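Local coordinates for protein putative methylthioribose-1-phosphate isomerase (Pyrococcus horikoshii OT3, PDB 6A34) that probably catalyses the isomerisation of methylthioribose-1-phosphate to methylthioribulose-1-phosphate, a step of methionine salvage, at residues Tyr19-Lys22 / Ser23-Ile27; Glu49-Asn53 / Met54-Gly58; Asn111-Lys114 / Lys115-Glu119; Ala279-Ser282 / Ser283-Met286. One frame throughout, in Å; residues are numbered along the deposited sequence.

Contact 1 (Tyr19-Lys22 / Ser23-Ile27); sequences YKNK and SVYMI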
ATOM      1  N   TYR A  19     -12.762 -13.221  31.070  1.00 39.96           N
ATOM      2  CA  TYR A  19     -13.790 -12.993  32.103  1.00 41.01           C
ATOM      3  C   TYR A  19     -13.294 -13.554  33.435  1.00 40.66           C
ATOM      4  O   TYR A  19     -12.949 -14.726  33.509  1.00 39.53           O
ATOM      5  CB  TYR A  19     -15.127 -13.616  31.715  1.00 38.73           C
ATOM      6  CG  TYR A  19     -16.244 -13.335  32.683  1.00 39.71           C
ATOM      7  CD1 TYR A  19     -16.769 -12.060  32.804  1.00 42.32           C
ATOM      8  CD2 TYR A  19     -16.791 -14.338  33.466  1.00 41.91           C
ATOM      9  CE1 TYR A  19     -17.782 -11.779  33.699  1.00 39.03           C
ATOM     10  CE2 TYR A  19     -17.835 -14.082  34.342  1.00 39.36           C
ATOM     11  CZ  TYR A  19     -18.328 -12.797  34.461  1.00 37.36           C
ATOM     12  OH  TYR A  19     -19.344 -12.521  35.319  1.00 35.09           O
ATOM     13  N   LYS A  20     -13.262 -12.689  34.459  1.00 41.25           N
ATOM     14  CA  LYS A  20     -12.641 -12.987  35.761  1.00 43.96           C
ATOM     15  C   LYS A  20     -13.282 -12.062  36.798  1.00 36.58           C
ATOM     16  O   LYS A  20     -13.485 -10.900  36.508  1.00 34.02           O
ATOM     17  CB  LYS A  20     -11.124 -12.773  35.623  1.00 50.19           C
ATOM     18  CG  LYS A  20     -10.262 -13.157  36.817  1.00 59.80           C
ATOM     19  CD  LYS A  20      -8.750 -12.932  36.606  1.00 68.74           C
ATOM     20  CE  LYS A  20      -8.303 -11.481  36.476  1.00 72.45           C
ATOM     21  NZ  LYS A  20      -7.857 -11.127  35.102  1.00 71.46           N
ATOM     22  N   ASN A  21     -13.621 -12.561  37.990  1.00 42.56           N
ATOM     23  CA  ASN A  21     -14.114 -11.664  39.083  1.00 46.56           C
ATOM     24  C   ASN A  21     -15.263 -10.741  38.623  1.00 47.10           C
ATOM     25  O   ASN A  21     -15.230  -9.525  38.883  1.00 48.09           O
ATOM     26  CB  ASN A  21     -13.029 -10.707  39.580  1.00 50.03           C
ATOM     27  CG  ASN A  21     -11.720 -11.398  39.860  1.00 61.02           C
ATOM     28  OD1 ASN A  21     -10.687 -11.020  39.292  1.00 70.57           O
ATOM     29  ND2 ASN A  21     -11.769 -12.414  40.709  1.00 57.46           N
ATOM     30  N   LYS A  22     -16.246 -11.291  37.903  1.00 45.12           N
ATOM     31  CA  LYS A  22     -17.427 -10.530  37.469  1.00 50.15           C
ATOM     32  C   LYS A  22     -17.030  -9.322  36.617  1.00 46.07           C
ATOM     33  O   LYS A  22     -17.737  -8.328  36.585  1.00 47.89           O
ATOM     34  CB  LYS A  22     -18.238 -10.061  38.681  1.00 51.95           C
ATOM     35  CG  LYS A  22     -18.596 -11.159  39.676  1.00 54.32           C
ATOM     36  CD  LYS A  22     -19.622 -10.691  40.684  1.00 60.37           C
ATOM     37  CE  LYS A  22     -20.383 -11.818  41.348  1.00 71.18           C
ATOM     38  NZ  LYS A  22     -19.669 -12.333  42.537  1.00 71.61           N
ATOM     39  N   SER A  23     -15.913  -9.432  35.892  1.00 45.83           N
ATOM     40  CA  SER A  23     -15.457  -8.361  35.038  1.00 45.23           C
ATOM     41  C   SER A  23     -14.961  -8.910  33.692  1.00 42.46           C
ATOM     42  O   SER A  23     -14.242  -9.941  33.629  1.00 42.20           O
ATOM     43  CB  SER A  23     -14.402  -7.571  35.755  1.00 51.22           C
ATOM     44  OG  SER A  23     -14.981  -6.846  36.824  1.00 53.50           O
ATOM     45  N   VAL A  24     -15.348  -8.218  32.616  1.00 41.04           N
ATOM     46  CA  VAL A  24     -14.837  -8.503  31.286  1.00 41.65           C
ATOM     47  C   VAL A  24     -13.592  -7.646  31.054  1.00 39.45           C
ATOM     48  O   VAL A  24     -13.632  -6.431  31.209  1.00 45.17           O
ATOM     49  CB  VAL A  24     -15.896  -8.263  30.199  1.00 39.80           C
ATOM     50  CG1 VAL A  24     -15.349  -8.573  28.815  1.00 40.93           C
ATOM     51  CG2 VAL A  24     -17.154  -9.072  30.454  1.00 41.97           C
ATOM     52  N   TYR A  25     -12.480  -8.294  30.714  1.00 39.48           N
ATOM     53  CA  TYR A  25     -11.207  -7.593  30.452  1.00 40.20           C
ATOM     54  C   TYR A  25     -10.858  -7.694  28.964  1.00 37.44           C
ATOM     55  O   TYR A  25     -10.845  -8.770  28.453  1.00 39.52           O
ATOM     56  CB  TYR A  25     -10.068  -8.204  31.270  1.00 42.64           C
ATOM     57  CG  TYR A  25     -10.190  -8.104  32.776  1.00 46.96           C
ATOM     58  CD1 TYR A  25     -11.051  -8.928  33.489  1.00 45.75           C
ATOM     59  CD2 TYR A  25      -9.383  -7.242  33.508  1.00 48.00           C
ATOM     60  CE1 TYR A  25     -11.140  -8.872  34.872  1.00 53.78           C
ATOM     61  CE2 TYR A  25      -9.458  -7.174  34.892  1.00 52.88           C
ATOM     62  CZ  TYR A  25     -10.338  -7.994  35.586  1.00 53.12           C
ATOM     63  OH  TYR A  25     -10.424  -7.939  36.953  1.00 50.34           O
ATOM     64  N   MET A  26     -10.537  -6.561  28.319  1.00 38.28           N
ATOM     65  CA  MET A  26     -10.234  -6.484  26.884  1.00 38.73           C
ATOM     66  C   MET A  26      -8.947  -5.684  26.664  1.00 40.81           C
ATOM     67  O   MET A  26      -8.791  -4.551  27.174  1.00 36.13           O
ATOM     68  CB  MET A  26     -11.336  -5.779  26.089  1.00 39.17           C
ATOM     69  CG  MET A  26     -12.704  -6.347  26.288  1.00 40.63           C
ATOM     70  SD  MET A  26     -13.864  -5.491  25.227  1.00 46.77           S
ATOM     71  CE  MET A  26     -15.441  -6.130  25.788  1.00 45.74           C
ATOM     72  N   ILE A  27      -8.036  -6.253  25.875  1.00 37.96           N
ATOM     73  CA  ILE A  27      -6.978  -5.453  25.323  1.00 40.52           C
ATOM     74  C   ILE A  27      -7.641  -4.290  24.577  1.00 36.03           C
ATOM     75  O   ILE A  27      -8.633  -4.504  23.903  1.00 38.91           O
ATOM     76  CB  ILE A  27      -6.063  -6.277  24.407  1.00 40.30           C
ATOM     77  CG1 ILE A  27      -5.297  -7.323  25.211  1.00 39.65           C
ATOM     78  CG2 ILE A  27      -5.122  -5.355  23.630  1.00 42.27           C
ATOM     79  CD1 ILE A  27      -4.556  -8.314  24.349  1.00 40.45           C
TER

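Contact 2 (Glu49-Asn53 / Met54-Gly58); sequences EAIKN and MTVRG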
ATOM      1  N   GLU A  49     -20.743  -1.034  24.595  1.00 44.41           N
ATOM      2  CA  GLU A  49     -20.088   0.154  24.082  1.00 49.92           C
ATOM      3  C   GLU A  49     -18.699  -0.224  23.517  1.00 48.60           C
ATOM      4  O   GLU A  49     -18.310   0.259  22.457  1.00 48.01           O
ATOM      5  CB  GLU A  49     -20.049   1.218  25.188  1.00 54.67           C
ATOM      6  CG  GLU A  49     -19.513   2.576  24.756  1.00 64.92           C
ATOM      7  CD  GLU A  49     -20.196   3.218  23.550  1.00 71.06           C
ATOM      8  OE1 GLU A  49     -21.426   2.987  23.352  1.00 69.58           O
ATOM      9  OE2 GLU A  49     -19.488   3.944  22.797  1.00 65.77           O
ATOM     10  N   ALA A  50     -17.974  -1.116  24.205  1.00 45.36           N
ATOM     11  CA  ALA A  50     -16.610  -1.547  23.826  1.00 42.28           C
ATOM     12  C   ALA A  50     -16.640  -2.381  22.539  1.00 40.13           C
ATOM     13  O   ALA A  50     -15.684  -2.376  21.780  1.00 38.38           O
ATOM     14  CB  ALA A  50     -15.963  -2.294  24.963  1.00 39.71           C
ATOM     15  N   ILE A  51     -17.755  -3.057  22.257  1.00 42.13           N
ATOM     16  CA  ILE A  51     -17.916  -3.704  20.961  1.00 43.69           C
ATOM     17  C   ILE A  51     -18.157  -2.640  19.872  1.00 44.40           C
ATOM     18  O   ILE A  51     -17.525  -2.698  18.831  1.00 39.82           O
ATOM     19  CB  ILE A  51     -19.033  -4.759  21.002  1.00 46.87           C
ATOM     20  CG1 ILE A  51     -18.600  -5.997  21.790  1.00 47.16           C
ATOM     21  CG2 ILE A  51     -19.488  -5.125  19.597  1.00 46.70           C
ATOM     22  CD1 ILE A  51     -19.742  -6.701  22.463  1.00 47.56           C
ATOM     23  N   LYS A  52     -19.088  -1.710  20.111  1.00 46.90           N
ATOM     24  CA  LYS A  52     -19.425  -0.628  19.157  1.00 57.57           C
ATOM     25  C   LYS A  52     -18.207   0.264  18.865  1.00 51.15           C
ATOM     26  O   LYS A  52     -18.005   0.652  17.726  1.00 55.29           O
ATOM     27  CB  LYS A  52     -20.531   0.284  19.698  1.00 66.10           C
ATOM     28  CG  LYS A  52     -21.968  -0.112  19.381  1.00 78.40           C
ATOM     29  CD  LYS A  52     -22.948   1.077  19.361  1.00 89.34           C
ATOM     30  CE  LYS A  52     -22.638   2.151  20.388  1.00 93.62           C
ATOM     31  NZ  LYS A  52     -23.767   3.092  20.583  1.00 96.13           N
ATOM     32  N   ASN A  53     -17.490   0.622  19.934  1.00 47.94           N
ATOM     33  CA  ASN A  53     -16.184   1.317  20.016  1.00 52.13           C
ATOM     34  C   ASN A  53     -15.054   0.675  19.195  1.00 51.78           C
ATOM     35  O   ASN A  53     -14.043   1.325  18.966  1.00 44.01           O
ATOM     36  CB  ASN A  53     -15.602   1.216  21.439  1.00 54.70           C
ATOM     37  CG  ASN A  53     -15.603   2.538  22.157  1.00 60.52           C
ATOM     38  OD1 ASN A  53     -15.600   3.570  21.502  1.00 79.82           O
ATOM     39  ND2 ASN A  53     -15.596   2.519  23.478  1.00 54.56           N
ATOM     40  N   MET A  54     -15.147  -0.637  18.939  1.00 47.64           N
ATOM     41  CA  MET A  54     -14.035  -1.469  18.425  1.00 51.90           C
ATOM     42  C   MET A  54     -12.800  -1.413  19.356  1.00 48.52           C
ATOM     43  O   MET A  54     -11.628  -1.505  18.914  1.00 44.34           O
ATOM     44  CB  MET A  54     -13.707  -1.071  16.983  1.00 59.08           C
ATOM     45  CG  MET A  54     -14.942  -1.234  16.091  1.00 68.30           C
ATOM     46  SD  MET A  54     -14.711  -0.892  14.329  1.00 91.05           S
ATOM     47  CE  MET A  54     -16.420  -0.799  13.787  1.00 84.80           C
ATOM     48  N   THR A  55     -13.066  -1.330  20.671  1.00 43.14           N
ATOM     49  CA  THR A  55     -12.068  -1.573  21.729  1.00 41.00           C
ATOM     50  C   THR A  55     -11.591  -3.032  21.621  1.00 39.31           C
ATOM     51  O   THR A  55     -10.410  -3.362  21.772  1.00 39.90           O
ATOM     52  CB  THR A  55     -12.662  -1.245  23.109  1.00 43.54           C
ATOM     53  OG1 THR A  55     -12.917   0.163  23.194  1.00 47.93           O
ATOM     54  CG2 THR A  55     -11.768  -1.655  24.258  1.00 39.47           C
ATOM     55  N   VAL A  56     -12.549  -3.906  21.340  1.00 34.73           N
ATOM     56  CA  VAL A  56     -12.293  -5.247  20.901  1.00 38.93           C
ATOM     57  C   VAL A  56     -12.635  -5.316  19.411  1.00 34.94           C
ATOM     58  O   VAL A  56     -13.566  -4.643  18.952  1.00 39.46           O
ATOM     59  CB  VAL A  56     -13.105  -6.288  21.709  1.00 35.60           C
ATOM     60  CG1 VAL A  56     -14.604  -5.981  21.743  1.00 37.46           C
ATOM     61  CG2 VAL A  56     -12.889  -7.681  21.165  1.00 38.67           C
ATOM     62  N   ARG A  57     -11.879  -6.139  18.682  1.00 35.72           N
ATOM     63  CA  ARG A  57     -12.151  -6.470  17.282  1.00 38.99           C
ATOM     64  C   ARG A  57     -11.699  -7.906  17.031  1.00 36.84           C
ATOM     65  O   ARG A  57     -11.154  -8.539  17.935  1.00 39.61           O
ATOM     66  CB  ARG A  57     -11.443  -5.500  16.336  1.00 37.93           C
ATOM     67  CG  ARG A  57      -9.952  -5.382  16.592  1.00 42.03           C
ATOM     68  CD  ARG A  57      -9.185  -5.174  15.290  1.00 45.11           C
ATOM     69  NE  ARG A  57      -9.049  -6.405  14.507  1.00 43.90           N
ATOM     70  CZ  ARG A  57      -8.028  -7.247  14.605  1.00 42.73           C
ATOM     71  NH1 ARG A  57      -7.301  -7.264  15.715  1.00 33.99           N
ATOM     72  NH2 ARG A  57      -7.720  -8.031  13.578  1.00 41.54           N
ATOM     73  N   GLY A  58     -11.930  -8.389  15.804  1.00 37.10           N
ATOM     74  CA  GLY A  58     -11.724  -9.782  15.426  1.00 37.30           C
ATOM     75  C   GLY A  58     -12.946 -10.628  15.783  1.00 41.57           C
ATOM     76  O   GLY A  58     -13.372 -10.684  16.964  1.00 39.72           O
TER

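Contact 3 (Asn111-Lys114 / Lys115-Glu119); sequences NRIK and KLVEE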
ATOM      1  N   ASN A 111     -26.882 -16.117  20.412  1.00 42.77           N
ATOM      2  CA  ASN A 111     -27.934 -17.067  20.122  1.00 43.42           C
ATOM      3  C   ASN A 111     -27.671 -18.440  20.753  1.00 36.29           C
ATOM      4  O   ASN A 111     -28.601 -19.147  21.104  1.00 41.34           O
ATOM      5  CB  ASN A 111     -28.132 -17.248  18.618  1.00 51.12           C
ATOM      6  CG  ASN A 111     -29.438 -16.633  18.190  1.00 61.56           C
ATOM      7  OD1 ASN A 111     -29.513 -15.426  17.947  1.00 70.76           O
ATOM      8  ND2 ASN A 111     -30.480 -17.450  18.185  1.00 65.76           N
ATOM      9  N   ARG A 112     -26.413 -18.860  20.783  1.00 36.26           N
ATOM     10  CA  ARG A 112     -26.006 -20.114  21.419  1.00 40.68           C
ATOM     11  C   ARG A 112     -26.389 -20.108  22.915  1.00 42.66           C
ATOM     12  O   ARG A 112     -26.813 -21.131  23.450  1.00 39.57           O
ATOM     13  CB  ARG A 112     -24.495 -20.280  21.265  1.00 41.46           C
ATOM     14  CG  ARG A 112     -23.921 -21.540  21.896  1.00 43.43           C
ATOM     15  CD  ARG A 112     -22.455 -21.729  21.538  1.00 42.38           C
ATOM     16  NE  ARG A 112     -21.810 -22.758  22.349  1.00 38.71           N
ATOM     17  CZ  ARG A 112     -20.603 -23.203  22.115  1.00 39.61           C
ATOM     18  NH1 ARG A 112     -19.888 -22.623  21.163  1.00 42.08           N
ATOM     19  NH2 ARG A 112     -20.112 -24.218  22.810  1.00 39.79           N
ATOM     20  N   ILE A 113     -26.226 -18.952  23.576  1.00 38.40           N
ATOM     21  CA  ILE A 113     -26.512 -18.834  25.007  1.00 39.45           C
ATOM     22  C   ILE A 113     -28.025 -18.686  25.241  1.00 42.26           C
ATOM     23  O   ILE A 113     -28.603 -19.442  26.010  1.00 40.68           O
ATOM     24  CB  ILE A 113     -25.698 -17.688  25.606  1.00 35.11           C
ATOM     25  CG1 ILE A 113     -24.207 -18.026  25.505  1.00 34.39           C
ATOM     26  CG2 ILE A 113     -26.166 -17.397  27.031  1.00 35.27           C
ATOM     27  CD1 ILE A 113     -23.307 -16.987  26.109  1.00 37.60           C
ATOM     28  N   LYS A 114     -28.632 -17.691  24.595  1.00 42.24           N
ATOM     29  CA  LYS A 114     -30.081 -17.527  24.467  1.00 53.30           C
ATOM     30  C   LYS A 114     -30.782 -18.897  24.334  1.00 53.33           C
ATOM     31  O   LYS A 114     -31.659 -19.216  25.135  1.00 47.22           O
ATOM     32  CB  LYS A 114     -30.345 -16.597  23.279  1.00 57.13           C
ATOM     33  CG  LYS A 114     -31.764 -16.554  22.737  1.00 69.22           C
ATOM     34  CD  LYS A 114     -32.731 -15.784  23.598  1.00 78.54           C
ATOM     35  CE  LYS A 114     -33.852 -15.159  22.790  1.00 83.09           C
ATOM     36  NZ  LYS A 114     -34.799 -14.441  23.677  1.00 87.75           N
ATOM     37  N   LYS A 115     -30.369 -19.710  23.351  1.00 50.07           N
ATOM     38  CA  LYS A 115     -31.028 -20.974  23.042  1.00 46.78           C
ATOM     39  C   LYS A 115     -30.836 -21.958  24.204  1.00 45.98           C
ATOM     40  O   LYS A 115     -31.744 -22.690  24.546  1.00 45.66           O
ATOM     41  CB  LYS A 115     -30.484 -21.608  21.752  1.00 58.47           C
ATOM     42  CG  LYS A 115     -31.473 -22.437  20.931  1.00 69.63           C
ATOM     43  CD  LYS A 115     -32.740 -22.862  21.685  1.00 86.99           C
ATOM     44  CE  LYS A 115     -33.867 -23.371  20.809  1.00 96.79           C
ATOM     45  NZ  LYS A 115     -33.956 -24.850  20.857  1.00104.59           N
ATOM     46  N   LEU A 116     -29.639 -22.002  24.790  1.00 43.18           N
ATOM     47  CA  LEU A 116     -29.368 -22.868  25.970  1.00 46.45           C
ATOM     48  C   LEU A 116     -30.289 -22.489  27.149  1.00 45.27           C
ATOM     49  O   LEU A 116     -30.793 -23.356  27.826  1.00 43.24           O
ATOM     50  CB  LEU A 116     -27.895 -22.728  26.353  1.00 46.40           C
ATOM     51  CG  LEU A 116     -27.423 -23.594  27.508  1.00 46.43           C
ATOM     52  CD1 LEU A 116     -27.272 -25.035  27.054  1.00 48.50           C
ATOM     53  CD2 LEU A 116     -26.117 -23.065  28.079  1.00 51.00           C
ATOM     54  N   VAL A 117     -30.517 -21.190  27.357  1.00 39.75           N
ATOM     55  CA  VAL A 117     -31.291 -20.672  28.479  1.00 45.70           C
ATOM     56  C   VAL A 117     -32.784 -21.012  28.319  1.00 48.89           C
ATOM     57  O   VAL A 117     -33.403 -21.424  29.296  1.00 47.73           O
ATOM     58  CB  VAL A 117     -31.092 -19.156  28.617  1.00 41.67           C
ATOM     59  CG1 VAL A 117     -32.124 -18.538  29.538  1.00 43.68           C
ATOM     60  CG2 VAL A 117     -29.685 -18.822  29.058  1.00 41.06           C
ATOM     61  N   GLU A 118     -33.340 -20.833  27.105  1.00 47.01           N
ATOM     62  CA  GLU A 118     -34.738 -21.233  26.728  1.00 48.82           C
ATOM     63  C   GLU A 118     -34.991 -22.749  26.906  1.00 49.83           C
ATOM     64  O   GLU A 118     -36.067 -23.193  27.312  1.00 52.38           O
ATOM     65  CB  GLU A 118     -34.999 -20.833  25.278  1.00 49.89           C
ATOM     66  CG  GLU A 118     -34.991 -19.323  25.055  1.00 53.30           C
ATOM     67  CD  GLU A 118     -35.319 -18.849  23.643  1.00 57.26           C
ATOM     68  OE1 GLU A 118     -35.165 -19.647  22.682  1.00 54.21           O
ATOM     69  OE2 GLU A 118     -35.744 -17.677  23.510  1.00 62.31           O
ATOM     70  N   GLU A 119     -33.980 -23.549  26.587  1.00 47.79           N
ATOM     71  CA  GLU A 119     -33.996 -24.983  26.737  1.00 49.76           C
ATOM     72  C   GLU A 119     -33.976 -25.380  28.229  1.00 48.63           C
ATOM     73  O   GLU A 119     -34.378 -26.479  28.611  1.00 39.37           O
ATOM     74  CB  GLU A 119     -32.765 -25.524  26.012  1.00 53.27           C
ATOM     75  CG  GLU A 119     -32.814 -27.006  25.721  1.00 71.40           C
ATOM     76  CD  GLU A 119     -33.210 -27.314  24.287  1.00 86.55           C
ATOM     77  OE1 GLU A 119     -32.664 -26.647  23.364  1.00 82.39           O
ATOM     78  OE2 GLU A 119     -34.063 -28.214  24.096  1.00 94.42           O
TER

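Contact 4 (Ala279-Ser282 / Ser283-Met286); sequences APLS and SIDM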
ATOM      1  N   ALA A 279      -7.796 -20.895   8.468  1.00 33.70           N
ATOM      2  CA  ALA A 279      -9.045 -20.513   9.131  1.00 32.55           C
ATOM      3  C   ALA A 279      -9.703 -21.723   9.784  1.00 38.90           C
ATOM      4  O   ALA A 279      -9.471 -22.849   9.345  1.00 36.87           O
ATOM      5  CB  ALA A 279      -9.979 -19.911   8.147  1.00 35.19           C
ATOM      6  N   PRO A 280     -10.554 -21.522  10.821  1.00 37.17           N
ATOM      7  CA  PRO A 280     -11.330 -22.610  11.415  1.00 35.04           C
ATOM      8  C   PRO A 280     -12.478 -23.024  10.493  1.00 34.55           C
ATOM      9  O   PRO A 280     -12.851 -22.243   9.620  1.00 34.62           O
ATOM     10  CB  PRO A 280     -11.836 -22.012  12.738  1.00 36.63           C
ATOM     11  CG  PRO A 280     -11.917 -20.527  12.478  1.00 39.97           C
ATOM     12  CD  PRO A 280     -10.858 -20.220  11.436  1.00 37.57           C
ATOM     13  N   LEU A 281     -13.008 -24.241  10.691  1.00 38.04           N
ATOM     14  CA  LEU A 281     -14.143 -24.798   9.912  1.00 41.79           C
ATOM     15  C   LEU A 281     -15.336 -23.828   9.837  1.00 44.70           C
ATOM     16  O   LEU A 281     -16.004 -23.757   8.814  1.00 47.72           O
ATOM     17  CB  LEU A 281     -14.575 -26.141  10.505  1.00 48.32           C
ATOM     18  CG  LEU A 281     -14.209 -27.369   9.669  1.00 54.08           C
ATOM     19  CD1 LEU A 281     -12.735 -27.374   9.315  1.00 54.16           C
ATOM     20  CD2 LEU A 281     -14.591 -28.647  10.390  1.00 55.95           C
ATOM     21  N   SER A 282     -15.577 -23.063  10.901  1.00 42.13           N
ATOM     22  CA  SER A 282     -16.715 -22.183  10.998  1.00 45.41           C
ATOM     23  C   SER A 282     -16.606 -21.010  10.012  1.00 46.93           C
ATOM     24  O   SER A 282     -17.576 -20.283   9.834  1.00 45.83           O
ATOM     25  CB  SER A 282     -16.880 -21.688  12.419  1.00 45.46           C
ATOM     26  OG  SER A 282     -15.749 -20.933  12.820  1.00 45.93           O
ATOM     27  N   SER A 283     -15.434 -20.811   9.394  1.00 43.99           N
ATOM     28  CA  SER A 283     -15.238 -19.733   8.396  1.00 44.06           C
ATOM     29  C   SER A 283     -15.488 -20.261   6.977  1.00 42.89           C
ATOM     30  O   SER A 283     -15.456 -19.498   6.027  1.00 42.54           O
ATOM     31  CB  SER A 283     -13.854 -19.121   8.493  1.00 43.72           C
ATOM     32  OG  SER A 283     -13.600 -18.677   9.810  1.00 42.99           O
ATOM     33  N   ILE A 284     -15.698 -21.573   6.840  1.00 42.33           N
ATOM     34  CA  ILE A 284     -16.032 -22.153   5.570  1.00 42.38           C
ATOM     35  C   ILE A 284     -17.555 -22.135   5.428  1.00 41.14           C
ATOM     36  O   ILE A 284     -18.258 -22.785   6.187  1.00 44.31           O
ATOM     37  CB  ILE A 284     -15.444 -23.566   5.431  1.00 42.84           C
ATOM     38  CG1 ILE A 284     -13.942 -23.575   5.689  1.00 43.13           C
ATOM     39  CG2 ILE A 284     -15.782 -24.183   4.086  1.00 47.12           C
ATOM     40  CD1 ILE A 284     -13.398 -24.948   5.958  1.00 45.23           C
ATOM     41  N   ASP A 285     -18.024 -21.378   4.436  1.00 39.72           N
ATOM     42  CA  ASP A 285     -19.414 -21.229   4.089  1.00 42.43           C
ATOM     43  C   ASP A 285     -19.701 -22.144   2.896  1.00 42.84           C
ATOM     44  O   ASP A 285     -19.501 -21.758   1.741  1.00 38.86           O
ATOM     45  CB  ASP A 285     -19.729 -19.759   3.794  1.00 46.67           C
ATOM     46  CG  ASP A 285     -21.178 -19.435   3.487  1.00 49.83           C
ATOM     47  OD1 ASP A 285     -22.016 -20.353   3.534  1.00 45.59           O
ATOM     48  OD2 ASP A 285     -21.445 -18.251   3.189  1.00 60.00           O
ATOM     49  N   MET A 286     -20.217 -23.340   3.204  1.00 49.78           N
ATOM     50  CA  MET A 286     -20.470 -24.387   2.223  1.00 52.59           C
ATOM     51  C   MET A 286     -21.776 -24.113   1.452  1.00 51.91           C
ATOM     52  O   MET A 286     -22.051 -24.772   0.456  1.00 49.98           O
ATOM     53  CB  MET A 286     -20.508 -25.762   2.905  1.00 54.05           C
ATOM     54  CG  MET A 286     -19.761 -26.809   2.116  1.00 60.29           C
ATOM     55  SD  MET A 286     -17.953 -26.596   2.193  1.00 56.57           S
ATOM     56  CE  MET A 286     -17.518 -28.140   2.981  1.00 67.52           C
TER
HETATM   57  O   HOH W   1     -15.400 -18.480  11.744  1.00 44.30           O

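Contact 1 (Tyr19-Lys22 / Ser23-Ile27)
K20 and S23 close a tight two-residue beta hairpin with a type I' turn, joining strand 17-20 to strand 23-27 in a three-stranded antiparallel sheet. They form a hydrogen-bonded pair. K20 N reaches S23 O at 3.0 Å and nearly straight, 165° at the hydrogen. The return bond runs from S23 N to K20 O at 2.9 Å. N21 and K22, both with positive phi, form the corner.

K20 and Y25 meet at about a right angle. The lysine chain bends at chi3 (67°) and again at chi4, bringing NZ over the centre of the tyrosine ring, 4.0 Å from its centroid and 12° off the normal: a cation-pi contact. Y25 also turns its ring edge to the backbone, with CE1 3.5 Å from K20 O. On the other face of the hairpin, V24 CG2 lies at the edge of the Y19 ring, 3.8 Å from CD1, while Y19 OH bonds to E75 on helix 59-76. A leucine in place of Y25 would probably leave the K20 ammonium without the aromatic face it lies over, its pairing with E18 being long and weak. The hairpin thus combines one face that carries the K20-Y25 cation-pi pair with a mainly apolar one packed on helices.

Contact 2 (Glu49-Asn53 / Met54-Gly58)
I51 and V56 lie side by side and point the same way, their CG1 atoms 4.0 Å apart, where helix 44-52 gives way to the loop before helix 59-76. V56 carries CG1 between its backbone N and carbonyl carbon (chi1 53°), and that branch is the one laid against the isoleucine. N53 and T55 are likewise side by side and point the same way: T55 OG1 sits 3.4 Å from N53 CB. T55 also directs its CB at the last turn, 3.9 Å from A50 CB.

The backbone that sets up these pairings is a Schellman motif. M54 has positive phi, and its N donates to I51 O at 3.1 Å. T55 N reaches back to A50 O at 3.0 Å in a weak bond bent to 131°. The side chain of M54 itself leads off the helix and touches R100, a predicted substrate-binding residue, whose NH2 bonds weakly to both I51 O and V56 O.

Apolar packing and backbone bonds therefore fix the turn, and G58 is the N-cap of the next helix. R57 and G58 are also predicted to bind substrate, so this turn leads directly into the predicted substrate-binding residues, with the R57 guanidinium held by Q29 and N168.

Contact 3 (Asn111-Lys114 / Lys115-Glu119)
K114 runs its outer methylenes past the carboxylate of E118, one helical turn further on, the two side chains crossing obliquely. CD, CE and NZ of the lysine all approach the same oxygen: CE is 3.2 Å from E118 OE2, and NZ forms a salt bridge to that atom at 3.4 Å. A bend at chi2 (75°) turns the K114 chain toward E118, while E118 extends beyond CG to meet it and lays CG 3.3 Å from K114 O. The ammonium is shared, because K114 NZ also forms a salt bridge with E90, and the lysine makes a cation-pi contact with Y93.

This is the i to i+4 spacing of an alpha-helix, here the closing turns of helix 104-119. E118 N donates to K114 O at 3.1 Å and V117 N to I113 O at 2.9 Å. The same spacing gives a second ion pair, K115 NZ to E119 OE1, weak as a hydrogen bond at 3.3 Å. An alanine in place of K114 would probably cost E118 its salt-bridge partner and remove one cation from E90 and from the Y93 ring.

On the buried side, I113 and V117 bring their CG2 methyls within 4.3 Å, and both pack on F89 of helix 82-97. R112 reaches helix 125-157, where it makes salt bridges to E135 and E142.

Contact 4 (Ala279-Ser282 / Ser283-Met286)
S283 can be followed outward from its CB, which rests 4.0 Å from A279 CB and 3.5 Å from P280 O. The hydroxyl stands anti to the carbonyl carbon (chi1 -54°), a turn that sends it back to the proline ring: OG is 3.5 Å from P280 CD, with CG of the same ring only slightly further off. At its tip OG is hydrogen-bonded to a water at 2.6 Å. That water is also bonded to S282 OG at 2.7 Å, so one solvent molecule ties the hydroxyls of successive serines together.

The backbone beneath is a short 3-10 turn, as its two i to i+3 bonds establish. S283 N donates to P280 O at 3.0 Å, nearly straight at 162°, and I284 N donates to L281 O at the same length. I284 then folds its side chain back over this turn. Its CB and CG1 lie against L281 O, and CD1 comes to 4.2 Å from L281 CD1 in an apolar contact.

The turn leads out of strand 275-278 of the mixed, largely parallel main sheet, consistent with the Rossmann-like clan of this family, and into the short, weakly bonded strand 284-285, which runs parallel to strand 248-250. A279 and I284 both pack on I249 of that neighbour. L281 and I284 face helix 345-354 through L352 and L349, while L281 N is held by D337.

In the fold
Contacts 1 and 2 are directly joined: M26 of the hairpin strand places SD 3.6 Å from V56 CG1 and 3.8 Å from A50 CB, so the sheet rests on the helix end that leads into the predicted substrate loop. Contact 4 lies on the opposite side of the chain's centre from contact 2, with nearest atoms about 10 Å apart, yet contact 2 supplies R57 and G58 of the predicted substrate site and contact 4 lies near it. The S283 side chain is about 7 Å from those of D247, the predicted proton donor, and A59. Contact 3 is remote from the annotated sites, its centre 22 to 23 Å from each of the other three.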